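Local coordinates for protein alkyl hydroperoxide reductase, C subunit (Enterococcus faecalis, PDB 5Y63) that probably reduces hydrogen peroxide and organic hydroperoxides to water and alcohols through a reactive cysteine, as a typical two-cysteine peroxiredoxin, at residues A[44-49]-A[75-80]; A[70-75]-A[158-163]; A[131-136]-A[152-157]. One frame throughout, in Å; residues are numbered along the deposited sequence.

Contact 1. Residues A[44-49]-A[75-80]; sequences WSIFFF and LNCEVY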
ATOM      1  N   TRP A  44     -27.254  33.217  18.537  1.00 58.96           N
ATOM      2  CA  TRP A  44     -27.720  31.845  18.352  1.00 56.06           C
ATOM      3  C   TRP A  44     -28.290  31.723  16.946  1.00 54.86           C
ATOM      4  O   TRP A  44     -28.609  32.727  16.304  1.00 55.57           O
ATOM      5  CB  TRP A  44     -28.783  31.464  19.388  1.00 55.41           C
ATOM      6  CG  TRP A  44     -28.208  31.131  20.728  1.00 55.58           C
ATOM      7  CD1 TRP A  44     -27.884  32.007  21.720  1.00 56.55           C
ATOM      8  CD2 TRP A  44     -27.881  29.827  21.225  1.00 54.96           C
ATOM      9  NE1 TRP A  44     -27.376  31.333  22.803  1.00 56.36           N
ATOM     10  CE2 TRP A  44     -27.366  29.992  22.527  1.00 55.24           C
ATOM     11  CE3 TRP A  44     -27.978  28.534  20.697  1.00 54.30           C
ATOM     12  CZ2 TRP A  44     -26.945  28.915  23.310  1.00 54.79           C
ATOM     13  CZ3 TRP A  44     -27.557  27.463  21.477  1.00 53.91           C
ATOM     14  CH2 TRP A  44     -27.048  27.663  22.769  1.00 53.86           C
ATOM     15  N   SER A  45     -28.405  30.492  16.463  1.00 53.11           N
ATOM     16  CA  SER A  45     -28.870  30.265  15.105  1.00 51.69           C
ATOM     17  C   SER A  45     -29.560  28.922  14.967  1.00 50.03           C
ATOM     18  O   SER A  45     -29.141  27.930  15.566  1.00 49.12           O
ATOM     19  CB  SER A  45     -27.702  30.352  14.122  1.00 51.70           C
ATOM     20  OG  SER A  45     -26.677  29.447  14.476  1.00 51.15           O
ATOM     21  N   ILE A  46     -30.627  28.912  14.174  1.00 49.25           N
ATOM     22  CA  ILE A  46     -31.332  27.693  13.828  1.00 48.33           C
ATOM     23  C   ILE A  46     -31.261  27.508  12.321  1.00 47.90           C
ATOM     24  O   ILE A  46     -31.821  28.305  11.569  1.00 48.37           O
ATOM     25  CB  ILE A  46     -32.808  27.739  14.268  1.00 48.64           C
ATOM     26  CG1 ILE A  46     -32.902  27.774  15.797  1.00 49.12           C
ATOM     27  CG2 ILE A  46     -33.566  26.532  13.725  1.00 48.34           C
ATOM     28  CD1 ILE A  46     -34.280  28.116  16.325  1.00 49.89           C
ATOM     29  N   PHE A  47     -30.554  26.467  11.887  1.00 47.50           N
ATOM     30  CA  PHE A  47     -30.581  26.053  10.488  1.00 46.89           C
ATOM     31  C   PHE A  47     -31.815  25.183  10.276  1.00 46.44           C
ATOM     32  O   PHE A  47     -32.015  24.208  10.995  1.00 46.61           O
ATOM     33  CB  PHE A  47     -29.309  25.294  10.114  1.00 46.48           C
ATOM     34  CG  PHE A  47     -28.096  26.172  10.018  1.00 46.89           C
ATOM     35  CD1 PHE A  47     -27.384  26.520  11.157  1.00 47.19           C
ATOM     36  CD2 PHE A  47     -27.675  26.662   8.790  1.00 47.20           C
ATOM     37  CE1 PHE A  47     -26.270  27.337  11.073  1.00 47.85           C
ATOM     38  CE2 PHE A  47     -26.561  27.479   8.698  1.00 47.92           C
ATOM     39  CZ  PHE A  47     -25.858  27.816   9.841  1.00 48.19           C
ATOM     40  N   PHE A  48     -32.643  25.553   9.303  1.00 45.87           N
ATOM     41  CA  PHE A  48     -33.908  24.872   9.062  1.00 45.42           C
ATOM     42  C   PHE A  48     -33.919  24.279   7.655  1.00 45.28           C
ATOM     43  O   PHE A  48     -34.365  24.911   6.696  1.00 44.83           O
ATOM     44  CB  PHE A  48     -35.072  25.846   9.259  1.00 46.05           C
ATOM     45  CG  PHE A  48     -36.410  25.176   9.384  1.00 46.17           C
ATOM     46  CD1 PHE A  48     -36.845  24.703  10.614  1.00 46.29           C
ATOM     47  CD2 PHE A  48     -37.236  25.023   8.279  1.00 45.88           C
ATOM     48  CE1 PHE A  48     -38.077  24.086  10.739  1.00 46.48           C
ATOM     49  CE2 PHE A  48     -38.468  24.409   8.397  1.00 46.01           C
ATOM     50  CZ  PHE A  48     -38.889  23.941   9.630  1.00 46.66           C
ATOM     51  N   PHE A  49     -33.406  23.056   7.544  1.00 44.91           N
ATOM     52  CA  PHE A  49     -33.350  22.355   6.265  1.00 44.19           C
ATOM     53  C   PHE A  49     -34.734  21.878   5.845  1.00 44.71           C
ATOM     54  O   PHE A  49     -35.522  21.443   6.683  1.00 44.90           O
ATOM     55  CB  PHE A  49     -32.410  21.156   6.355  1.00 43.25           C
ATOM     56  CG  PHE A  49     -30.962  21.523   6.371  1.00 42.21           C
ATOM     57  CD1 PHE A  49     -30.307  21.769   7.564  1.00 41.85           C
ATOM     58  CD2 PHE A  49     -30.248  21.606   5.187  1.00 42.11           C
ATOM     59  CE1 PHE A  49     -28.965  22.100   7.579  1.00 41.72           C
ATOM     60  CE2 PHE A  49     -28.907  21.935   5.192  1.00 42.13           C
ATOM     61  CZ  PHE A  49     -28.265  22.183   6.390  1.00 41.97           C
ATOM     62  N   LEU A  75     -35.056  36.149  21.696  1.00 71.65           N
ATOM     63  CA  LEU A  75     -34.069  35.287  22.357  1.00 69.48           C
ATOM     64  C   LEU A  75     -32.660  35.388  21.743  1.00 68.38           C
ATOM     65  O   LEU A  75     -31.815  34.520  21.980  1.00 66.44           O
ATOM     66  CB  LEU A  75     -34.551  33.829  22.329  1.00 67.62           C
ATOM     67  CG  LEU A  75     -35.826  33.527  23.122  1.00 67.45           C
ATOM     68  CD1 LEU A  75     -36.460  32.222  22.670  1.00 66.07           C
ATOM     69  CD2 LEU A  75     -35.537  33.488  24.615  1.00 68.06           C
ATOM     70  N   ASN A  76     -32.413  36.448  20.970  1.00 68.66           N
ATOM     71  CA  ASN A  76     -31.117  36.686  20.330  1.00 67.76           C
ATOM     72  C   ASN A  76     -30.735  35.567  19.355  1.00 64.92           C
ATOM     73  O   ASN A  76     -29.572  35.160  19.282  1.00 64.55           O
ATOM     74  CB  ASN A  76     -30.028  36.888  21.395  1.00 68.78           C
ATOM     75  CG  ASN A  76     -28.803  37.613  20.857  1.00 70.30           C
ATOM     76  OD1 ASN A  76     -28.920  38.611  20.141  1.00 71.53           O
ATOM     77  ND2 ASN A  76     -27.620  37.120  21.211  1.00 70.24           N
ATOM     78  N   CYS A  77     -31.720  35.082  18.600  1.00 62.43           N
ATOM     79  CA  CYS A  77     -31.513  33.959  17.688  1.00 60.21           C
ATOM     80  C   CYS A  77     -31.987  34.265  16.270  1.00 59.65           C
ATOM     81  O   CYS A  77     -33.116  34.709  16.067  1.00 59.70           O
ATOM     82  CB  CYS A  77     -32.235  32.713  18.200  1.00 59.01           C
ATOM     83  SG  CYS A  77     -31.895  31.241  17.209  1.00 56.71           S
ATOM     84  N   GLU A  78     -31.112  34.010  15.298  1.00 58.71           N
ATOM     85  CA  GLU A  78     -31.433  34.157  13.883  1.00 58.13           C
ATOM     86  C   GLU A  78     -31.872  32.807  13.310  1.00 57.05           C
ATOM     87  O   GLU A  78     -31.506  31.753  13.834  1.00 56.78           O
ATOM     88  CB  GLU A  78     -30.207  34.691  13.131  1.00 58.80           C
ATOM     89  CG  GLU A  78     -30.440  35.042  11.666  1.00 59.18           C
ATOM     90  CD  GLU A  78     -31.514  36.094  11.467  1.00 60.70           C
ATOM     91  OE1 GLU A  78     -32.616  35.733  11.003  1.00 60.21           O
ATOM     92  OE2 GLU A  78     -31.261  37.278  11.780  1.00 63.08           O
ATOM     93  N   VAL A  79     -32.665  32.850  12.243  1.00 56.13           N
ATOM     94  CA  VAL A  79     -33.167  31.651  11.571  1.00 53.99           C
ATOM     95  C   VAL A  79     -32.640  31.608  10.138  1.00 52.73           C
ATOM     96  O   VAL A  79     -32.753  32.584   9.401  1.00 52.31           O
ATOM     97  CB  VAL A  79     -34.714  31.635  11.550  1.00 54.54           C
ATOM     98  CG1 VAL A  79     -35.244  30.410  10.815  1.00 53.87           C
ATOM     99  CG2 VAL A  79     -35.267  31.681  12.968  1.00 54.82           C
ATOM    100  N   TYR A  80     -32.069  30.471   9.749  1.00 52.13           N
ATOM    101  CA  TYR A  80     -31.566  30.275   8.389  1.00 51.42           C
ATOM    102  C   TYR A  80     -32.213  29.042   7.756  1.00 50.20           C
ATOM    103  O   TYR A  80     -31.809  27.914   8.037  1.00 49.84           O
ATOM    104  CB  TYR A  80     -30.044  30.111   8.405  1.00 51.17           C
ATOM    105  CG  TYR A  80     -29.304  31.248   9.070  1.00 52.21           C
ATOM    106  CD1 TYR A  80     -28.925  32.378   8.348  1.00 52.92           C
ATOM    107  CD2 TYR A  80     -28.975  31.192  10.422  1.00 52.69           C
ATOM    108  CE1 TYR A  80     -28.243  33.421   8.953  1.00 54.06           C
ATOM    109  CE2 TYR A  80     -28.292  32.229  11.037  1.00 54.20           C
ATOM    110  CZ  TYR A  80     -27.928  33.340  10.298  1.00 55.21           C
ATOM    111  OH  TYR A  80     -27.249  34.374  10.908  1.00 57.14           O
TER

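Contact 2. Residues A[70-75]-A[158-163]; sequences AHLQEL and ELVRKL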
ATOM      1  N   ALA A  70     -40.292  36.252  15.617  1.00 70.93           N
ATOM      2  CA  ALA A  70     -40.204  37.404  16.510  1.00 72.26           C
ATOM      3  C   ALA A  70     -39.782  36.978  17.914  1.00 72.46           C
ATOM      4  O   ALA A  70     -38.975  37.650  18.555  1.00 73.26           O
ATOM      5  CB  ALA A  70     -41.533  38.141  16.559  1.00 73.76           C
ATOM      6  N   HIS A  71     -40.331  35.862  18.386  1.00 72.49           N
ATOM      7  CA  HIS A  71     -39.963  35.310  19.690  1.00 73.62           C
ATOM      8  C   HIS A  71     -38.518  34.794  19.701  1.00 73.23           C
ATOM      9  O   HIS A  71     -37.822  34.911  20.711  1.00 73.77           O
ATOM     10  CB  HIS A  71     -40.943  34.200  20.094  1.00 73.96           C
ATOM     11  CG  HIS A  71     -40.658  33.592  21.434  1.00 75.05           C
ATOM     12  ND1 HIS A  71     -40.139  34.312  22.489  1.00 76.89           N
ATOM     13  CD2 HIS A  71     -40.847  32.333  21.896  1.00 74.73           C
ATOM     14  CE1 HIS A  71     -40.005  33.519  23.537  1.00 76.58           C
ATOM     15  NE2 HIS A  71     -40.429  32.313  23.205  1.00 75.66           N
ATOM     16  N   LEU A  72     -38.074  34.226  18.579  1.00 72.17           N
ATOM     17  CA  LEU A  72     -36.682  33.793  18.427  1.00 70.81           C
ATOM     18  C   LEU A  72     -35.737  34.991  18.364  1.00 71.63           C
ATOM     19  O   LEU A  72     -34.678  34.984  18.994  1.00 71.59           O
ATOM     20  CB  LEU A  72     -36.518  32.918  17.180  1.00 69.22           C
ATOM     21  CG  LEU A  72     -37.116  31.512  17.304  1.00 68.00           C
ATOM     22  CD1 LEU A  72     -37.391  30.909  15.935  1.00 67.03           C
ATOM     23  CD2 LEU A  72     -36.211  30.604  18.123  1.00 66.92           C
ATOM     24  N   GLN A  73     -36.127  36.014  17.604  1.00 72.61           N
ATOM     25  CA  GLN A  73     -35.417  37.299  17.588  1.00 73.56           C
ATOM     26  C   GLN A  73     -35.220  37.832  19.006  1.00 74.04           C
ATOM     27  O   GLN A  73     -34.130  38.282  19.363  1.00 73.04           O
ATOM     28  CB  GLN A  73     -36.190  38.333  16.761  1.00 74.83           C
ATOM     29  CG  GLN A  73     -35.999  38.216  15.259  1.00 74.95           C
ATOM     30  CD  GLN A  73     -34.722  38.886  14.785  1.00 76.66           C
ATOM     31  OE1 GLN A  73     -33.620  38.396  15.041  1.00 77.26           O
ATOM     32  NE2 GLN A  73     -34.864  40.010  14.086  1.00 77.62           N
ATOM     33  N   GLU A  74     -36.285  37.768  19.804  1.00 74.73           N
ATOM     34  CA  GLU A  74     -36.257  38.214  21.199  1.00 76.28           C
ATOM     35  C   GLU A  74     -35.229  37.431  22.022  1.00 74.50           C
ATOM     36  O   GLU A  74     -34.603  37.985  22.926  1.00 75.11           O
ATOM     37  CB  GLU A  74     -37.648  38.074  21.835  1.00 77.71           C
ATOM     38  CG  GLU A  74     -37.858  38.897  23.101  1.00 79.73           C
ATOM     39  CD  GLU A  74     -38.033  40.379  22.826  1.00 82.16           C
ATOM     40  OE1 GLU A  74     -38.721  40.731  21.843  1.00 82.90           O
ATOM     41  OE2 GLU A  74     -37.489  41.195  23.601  1.00 83.95           O
ATOM     42  N   LEU A  75     -35.056  36.149  21.696  1.00 71.65           N
ATOM     43  CA  LEU A  75     -34.069  35.287  22.357  1.00 69.48           C
ATOM     44  C   LEU A  75     -32.660  35.388  21.743  1.00 68.38           C
ATOM     45  O   LEU A  75     -31.815  34.520  21.980  1.00 66.44           O
ATOM     46  CB  LEU A  75     -34.551  33.829  22.329  1.00 67.62           C
ATOM     47  CG  LEU A  75     -35.826  33.527  23.122  1.00 67.45           C
ATOM     48  CD1 LEU A  75     -36.460  32.222  22.670  1.00 66.07           C
ATOM     49  CD2 LEU A  75     -35.537  33.488  24.615  1.00 68.06           C
ATOM     50  N   GLU A 158     -41.729  23.190  19.715  1.00 64.20           N
ATOM     51  CA  GLU A 158     -40.713  22.308  20.286  1.00 63.08           C
ATOM     52  C   GLU A 158     -39.309  22.806  19.950  1.00 62.15           C
ATOM     53  O   GLU A 158     -38.414  22.781  20.796  1.00 61.75           O
ATOM     54  CB  GLU A 158     -40.906  20.875  19.776  1.00 62.67           C
ATOM     55  CG  GLU A 158     -39.826  19.882  20.194  1.00 62.43           C
ATOM     56  CD  GLU A 158     -39.734  19.672  21.696  1.00 62.91           C
ATOM     57  OE1 GLU A 158     -40.669  20.055  22.432  1.00 64.02           O
ATOM     58  OE2 GLU A 158     -38.712  19.114  22.147  1.00 63.04           O
ATOM     59  N   LEU A 159     -39.127  23.262  18.712  1.00 61.75           N
ATOM     60  CA  LEU A 159     -37.839  23.776  18.254  1.00 61.27           C
ATOM     61  C   LEU A 159     -37.435  25.064  18.978  1.00 60.97           C
ATOM     62  O   LEU A 159     -36.247  25.338  19.144  1.00 60.58           O
ATOM     63  CB  LEU A 159     -37.871  24.006  16.740  1.00 62.09           C
ATOM     64  CG  LEU A 159     -36.547  24.335  16.043  1.00 62.86           C
ATOM     65  CD1 LEU A 159     -35.430  23.383  16.452  1.00 62.62           C
ATOM     66  CD2 LEU A 159     -36.743  24.303  14.535  1.00 63.06           C
ATOM     67  N   VAL A 160     -38.421  25.851  19.402  1.00 61.15           N
ATOM     68  CA  VAL A 160     -38.165  27.017  20.245  1.00 61.15           C
ATOM     69  C   VAL A 160     -37.834  26.580  21.672  1.00 61.72           C
ATOM     70  O   VAL A 160     -36.950  27.154  22.306  1.00 62.66           O
ATOM     71  CB  VAL A 160     -39.359  27.995  20.256  1.00 61.24           C
ATOM     72  CG1 VAL A 160     -39.139  29.113  21.266  1.00 61.75           C
ATOM     73  CG2 VAL A 160     -39.576  28.585  18.870  1.00 61.03           C
ATOM     74  N   ARG A 161     -38.545  25.570  22.172  1.00 62.66           N
ATOM     75  CA  ARG A 161     -38.303  25.048  23.520  1.00 63.27           C
ATOM     76  C   ARG A 161     -36.868  24.558  23.686  1.00 62.77           C
ATOM     77  O   ARG A 161     -36.218  24.868  24.683  1.00 63.75           O
ATOM     78  CB  ARG A 161     -39.270  23.911  23.855  1.00 64.02           C
ATOM     79  CG  ARG A 161     -39.262  23.521  25.327  1.00 65.52           C
ATOM     80  CD  ARG A 161     -39.982  22.206  25.580  1.00 66.80           C
ATOM     81  NE  ARG A 161     -39.291  21.064  24.976  1.00 66.34           N
ATOM     82  CZ  ARG A 161     -38.183  20.498  25.457  1.00 65.66           C
ATOM     83  NH1 ARG A 161     -37.602  20.953  26.566  1.00 66.05           N
ATOM     84  NH2 ARG A 161     -37.647  19.466  24.818  1.00 65.23           N
ATOM     85  N   LYS A 162     -36.387  23.791  22.711  1.00 61.97           N
ATOM     86  CA  LYS A 162     -35.016  23.282  22.735  1.00 61.59           C
ATOM     87  C   LYS A 162     -33.985  24.404  22.827  1.00 60.95           C
ATOM     88  O   LYS A 162     -32.983  24.275  23.530  1.00 60.35           O
ATOM     89  CB  LYS A 162     -34.730  22.439  21.490  1.00 62.27           C
ATOM     90  CG  LYS A 162     -35.386  21.069  21.493  1.00 63.52           C
ATOM     91  CD  LYS A 162     -34.843  20.217  20.359  1.00 64.41           C
ATOM     92  CE  LYS A 162     -35.365  18.793  20.424  1.00 65.31           C
ATOM     93  NZ  LYS A 162     -34.699  17.941  19.400  1.00 64.97           N
ATOM     94  N   LEU A 163     -34.234  25.495  22.108  1.00 61.06           N
ATOM     95  CA  LEU A 163     -33.324  26.635  22.099  1.00 61.43           C
ATOM     96  C   LEU A 163     -33.279  27.321  23.459  1.00 62.06           C
ATOM     97  O   LEU A 163     -32.200  27.654  23.954  1.00 62.09           O
ATOM     98  CB  LEU A 163     -33.723  27.639  21.017  1.00 62.07           C
ATOM     99  CG  LEU A 163     -32.812  28.870  20.938  1.00 63.18           C
ATOM    100  CD1 LEU A 163     -32.316  29.099  19.524  1.00 62.89           C
ATOM    101  CD2 LEU A 163     -33.513  30.110  21.472  1.00 64.70           C
TER

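Contact 3. Residues A[131-136]-A[152-157]; sequences RASFIV and IGRNAE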
ATOM      1  N   ARG A 131     -35.782  16.919   6.336  1.00 42.08           N
ATOM      2  CA  ARG A 131     -36.403  17.876   7.245  1.00 42.16           C
ATOM      3  C   ARG A 131     -35.612  17.914   8.541  1.00 41.53           C
ATOM      4  O   ARG A 131     -36.003  17.324   9.549  1.00 41.83           O
ATOM      5  CB  ARG A 131     -37.864  17.516   7.500  1.00 43.08           C
ATOM      6  CG  ARG A 131     -38.704  17.638   6.249  1.00 43.86           C
ATOM      7  CD  ARG A 131     -40.191  17.522   6.521  1.00 44.72           C
ATOM      8  NE  ARG A 131     -40.906  17.378   5.257  1.00 45.68           N
ATOM      9  CZ  ARG A 131     -41.152  18.369   4.403  1.00 46.08           C
ATOM     10  NH1 ARG A 131     -40.766  19.617   4.659  1.00 45.42           N
ATOM     11  NH2 ARG A 131     -41.800  18.108   3.275  1.00 47.53           N
ATOM     12  N   ALA A 132     -34.488  18.616   8.490  1.00 41.30           N
ATOM     13  CA  ALA A 132     -33.569  18.690   9.608  1.00 41.20           C
ATOM     14  C   ALA A 132     -33.522  20.095  10.201  1.00 41.46           C
ATOM     15  O   ALA A 132     -33.699  21.093   9.494  1.00 41.50           O
ATOM     16  CB  ALA A 132     -32.180  18.255   9.172  1.00 41.01           C
ATOM     17  N   SER A 133     -33.285  20.152  11.508  1.00 41.24           N
ATOM     18  CA  SER A 133     -33.145  21.407  12.230  1.00 40.98           C
ATOM     19  C   SER A 133     -31.928  21.310  13.133  1.00 40.77           C
ATOM     20  O   SER A 133     -31.698  20.272  13.743  1.00 39.76           O
ATOM     21  CB  SER A 133     -34.393  21.688  13.065  1.00 41.08           C
ATOM     22  OG  SER A 133     -35.555  21.671  12.259  1.00 41.24           O
ATOM     23  N   PHE A 134     -31.151  22.389  13.208  1.00 41.84           N
ATOM     24  CA  PHE A 134     -29.946  22.434  14.037  1.00 42.30           C
ATOM     25  C   PHE A 134     -29.902  23.720  14.856  1.00 43.88           C
ATOM     26  O   PHE A 134     -30.005  24.813  14.303  1.00 44.10           O
ATOM     27  CB  PHE A 134     -28.697  22.356  13.159  1.00 41.72           C
ATOM     28  CG  PHE A 134     -28.560  21.064  12.410  1.00 41.04           C
ATOM     29  CD1 PHE A 134     -29.209  20.878  11.197  1.00 40.69           C
ATOM     30  CD2 PHE A 134     -27.774  20.035  12.913  1.00 40.79           C
ATOM     31  CE1 PHE A 134     -29.083  19.688  10.502  1.00 40.52           C
ATOM     32  CE2 PHE A 134     -27.645  18.840  12.224  1.00 40.66           C
ATOM     33  CZ  PHE A 134     -28.300  18.665  11.017  1.00 40.56           C
ATOM     34  N   ILE A 135     -29.744  23.582  16.172  1.00 45.28           N
ATOM     35  CA  ILE A 135     -29.559  24.726  17.060  1.00 46.85           C
ATOM     36  C   ILE A 135     -28.070  24.880  17.339  1.00 47.57           C
ATOM     37  O   ILE A 135     -27.431  23.962  17.855  1.00 47.87           O
ATOM     38  CB  ILE A 135     -30.325  24.547  18.385  1.00 47.81           C
ATOM     39  CG1 ILE A 135     -31.831  24.472  18.110  1.00 47.78           C
ATOM     40  CG2 ILE A 135     -30.014  25.695  19.342  1.00 48.72           C
ATOM     41  CD1 ILE A 135     -32.668  24.100  19.312  1.00 48.12           C
ATOM     42  N   VAL A 136     -27.529  26.046  16.997  1.00 48.72           N
ATOM     43  CA  VAL A 136     -26.095  26.303  17.095  1.00 49.50           C
ATOM     44  C   VAL A 136     -25.849  27.515  17.989  1.00 50.46           C
ATOM     45  O   VAL A 136     -26.536  28.529  17.868  1.00 51.15           O
ATOM     46  CB  VAL A 136     -25.485  26.544  15.697  1.00 49.53           C
ATOM     47  CG1 VAL A 136     -23.972  26.694  15.767  1.00 49.91           C
ATOM     48  CG2 VAL A 136     -25.859  25.407  14.756  1.00 48.85           C
ATOM     49  N   ILE A 152     -42.626  13.568   7.238  1.00 57.72           N
ATOM     50  CA  ILE A 152     -42.764  13.749   8.683  1.00 58.14           C
ATOM     51  C   ILE A 152     -42.502  15.214   9.042  1.00 58.16           C
ATOM     52  O   ILE A 152     -41.351  15.637   9.169  1.00 57.20           O
ATOM     53  CB  ILE A 152     -41.808  12.819   9.461  1.00 57.77           C
ATOM     54  CG1 ILE A 152     -42.108  11.353   9.122  1.00 58.81           C
ATOM     55  CG2 ILE A 152     -41.946  13.047  10.962  1.00 57.78           C
ATOM     56  CD1 ILE A 152     -41.032  10.377   9.554  1.00 58.59           C
ATOM     57  N   GLY A 153     -43.582  15.979   9.203  1.00 59.35           N
ATOM     58  CA  GLY A 153     -43.503  17.410   9.494  1.00 58.82           C
ATOM     59  C   GLY A 153     -43.010  17.740  10.894  1.00 58.87           C
ATOM     60  O   GLY A 153     -43.043  16.898  11.793  1.00 59.02           O
ATOM     61  N   ARG A 154     -42.569  18.985  11.075  1.00 58.29           N
ATOM     62  CA  ARG A 154     -41.962  19.442  12.329  1.00 57.72           C
ATOM     63  C   ARG A 154     -42.906  20.317  13.151  1.00 58.61           C
ATOM     64  O   ARG A 154     -43.974  20.714  12.682  1.00 57.81           O
ATOM     65  CB  ARG A 154     -40.666  20.209  12.034  1.00 56.59           C
ATOM     66  CG  ARG A 154     -39.453  19.313  11.857  1.00 55.90           C
ATOM     67  CD  ARG A 154     -38.301  20.040  11.185  1.00 55.12           C
ATOM     68  NE  ARG A 154     -38.565  20.284   9.769  1.00 54.79           N
ATOM     69  CZ  ARG A 154     -37.707  20.852   8.924  1.00 54.23           C
ATOM     70  NH1 ARG A 154     -38.051  21.026   7.653  1.00 54.31           N
ATOM     71  NH2 ARG A 154     -36.506  21.248   9.339  1.00 54.11           N
ATOM     72  N   ASN A 155     -42.488  20.602  14.384  1.00 59.74           N
ATOM     73  CA  ASN A 155     -43.214  21.480  15.298  1.00 61.18           C
ATOM     74  C   ASN A 155     -42.310  22.632  15.752  1.00 61.79           C
ATOM     75  O   ASN A 155     -41.334  22.422  16.477  1.00 60.65           O
ATOM     76  CB  ASN A 155     -43.708  20.684  16.512  1.00 61.33           C
ATOM     77  CG  ASN A 155     -44.515  21.528  17.486  1.00 61.99           C
ATOM     78  OD1 ASN A 155     -45.128  22.525  17.106  1.00 62.81           O
ATOM     79  ND2 ASN A 155     -44.522  21.124  18.750  1.00 62.58           N
ATOM     80  N   ALA A 156     -42.652  23.847  15.321  1.00 62.91           N
ATOM     81  CA  ALA A 156     -41.869  25.043  15.631  1.00 62.81           C
ATOM     82  C   ALA A 156     -41.774  25.327  17.130  1.00 63.85           C
ATOM     83  O   ALA A 156     -40.743  25.798  17.603  1.00 64.95           O
ATOM     84  CB  ALA A 156     -42.453  26.248  14.911  1.00 63.17           C
ATOM     85  N   GLU A 157     -42.844  25.043  17.869  1.00 65.05           N
ATOM     86  CA  GLU A 157     -42.879  25.288  19.313  1.00 65.85           C
ATOM     87  C   GLU A 157     -41.819  24.474  20.048  1.00 64.60           C
ATOM     88  O   GLU A 157     -41.101  25.001  20.899  1.00 63.77           O
ATOM     89  CB  GLU A 157     -44.265  24.965  19.880  1.00 68.00           C
ATOM     90  CG  GLU A 157     -45.354  25.931  19.436  1.00 69.92           C
ATOM     91  CD  GLU A 157     -46.714  25.604  20.029  1.00 72.35           C
ATOM     92  OE1 GLU A 157     -46.878  24.509  20.611  1.00 73.65           O
ATOM     93  OE2 GLU A 157     -47.628  26.447  19.910  1.00 73.10           O
TER

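Contact 1. Residues A[44-49]-A[75-80]
The Tyr80 ring lies alongside strand 44-49, and Ser45 CB meets it at the edge, in the ring plane, 3.7 Å from Tyr80 CE2. Side chains of the two parallel strands alternate between the faces of the sheet: Ser45, Phe47, Glu78 and Tyr80 on one, Trp44, Ile46, Cys77 and Val79 on the other. On the first face the Phe47 ring is turned 28° from the plane of Tyr80 and offset from it, centroids 5.6 Å apart, which leaves little ring-on-ring contact; Phe47 CD2 reaches Tyr80 CB instead. This face also carries two hydroxyls and a carboxylate, and Glu78 OE1 accepts from Val79 N and is hydrogen-bonded to Tyr69 OH. On the second, apolar face Cys77 is the hub. Its sulfur swings away from its own backbone N (chi1 -174°) and comes to rest between Trp44 CB, 3.8 Å from SG, and Ile46 CG1, 3.9 Å from SG. The Trp44 indole then leads off towards helix 156-171, where it packs on Ser166 and Gln167.

Between the two faces runs a parallel ladder of five backbone bonds. The straightest goes from Tyr80 N to Ile46 O (2.8 Å, 178°), and the end bond from Trp44 N to Asn76 O is more bent. Asn76, with positive phi, is the C' residue of the Schellman motif that ends helix 69-74, so the chain passes directly from helix cap to strand. Peptide bonds thus hold two central strands of the thioredoxin-type fold in register, apolar groups bury one face, and the Glu78 carboxylate on the other is satisfied locally.

Contact 2. Residues A[70-75]-A[158-163]
The imidazole of His71 has Leu75 CD1 over one face, 3.8 Å above the plane and offset towards the rim, while Val160 CG1 comes in obliquely from the other helix, 3.7 Å from His71 CD2. The ring's NE2 is hydrogen-bonded to Glu164, one turn further along helix 156-171. The other flat group, the guanidinium of Arg161, is turned away from this interface and holds Glu158 side-on: NE to OE1 and NH2 to OE2, with the carboxylate at its edge and in its plane.

Helices 69-74 and 156-171 run side by side in the same direction, 4° apart over these turns, and cover the same side of the central sheet of the thioredoxin-type fold. With axes 11.2 Å apart, they meet through side-chain ends. Val160 stands in the middle: with CG1 anti to the backbone N (chi1 173°), that methyl serves His71 and Leu75, and CG2 reaches Leu72 CD2 at 4.0 Å. Leu163 CD2 closes on Leu75 CD1 at 3.8 Å, the two side chains running antiparallel alongside one another. Below them Leu72 and Leu163 both rest on Ile46 of strand 44-49, whereas Lys162 on the far flank forms a salt bridge with Glu146 of the second subunit.

Contact 3. Residues A[131-136]-A[152-157]
Arg131, within strand 128-136, meets the loop 152-155 in two places along its side chain. Its CB lies over one face of the Arg154 guanidinium, 3.5 Å from Arg154 NH1, and further out Arg131 CD passes 3.5 Å from Ile152 O. The chain is extended from CG to NE, which carries the guanidinium beyond this crossing; the two guanidinium planes are turned 54° from each other, and Arg131 NH1 lies 4.3 Å from Arg154 NH1. Both of these nitrogens form salt bridges with Glu61, so one carboxylate draws the two like charges together.

At Ala132 the carbonyl oxygen lies close to Arg154 NH2, but the angle is poor and no hydrogen bond results. Ser133 then supplies the bond across the contact: Arg154 NH2 donates to its OG at 3.1 Å and 157°, with the hydroxyl oxygen near the guanidinium plane. A bend at chi3 (-72°) turns the end of Arg154 onto the strand. Its NH1 also bonds to Phe49 O of the neighbouring strand 44-49, and the guanidinium makes a cation-pi contact with Phe48 there.

Arg131 comes within about 4 Å of Cys58, the predicted peroxidatic cysteine, measured between side chains. A shared carboxylate oxygen, Glu61 OE1, together with Ser133 and Phe49, which hold Arg154, probably fixes the orientation of both guanidinium groups next to Cys58.

From the N terminus, strand 44-49 comes first, and contact 1 closes the helical connection that returns the chain to strand 77-83, a right-handed beta-alpha-beta crossover in the thioredoxin-like fold. Contact 2 starts at the last helix of that connection, shares Leu75 with contact 1, and waits for helix 156-171 to close; the segments of contacts 1 and 2 therefore alternate. Contact 3 opens after contact 1 has closed and lies within the long span of contact 2, joining strand 128-136 to the entrance of helix 156-171. Cys77 N bound to Leu72 O, and Ile135 packing on Lys162 and Leu163, tie sheet and helices together.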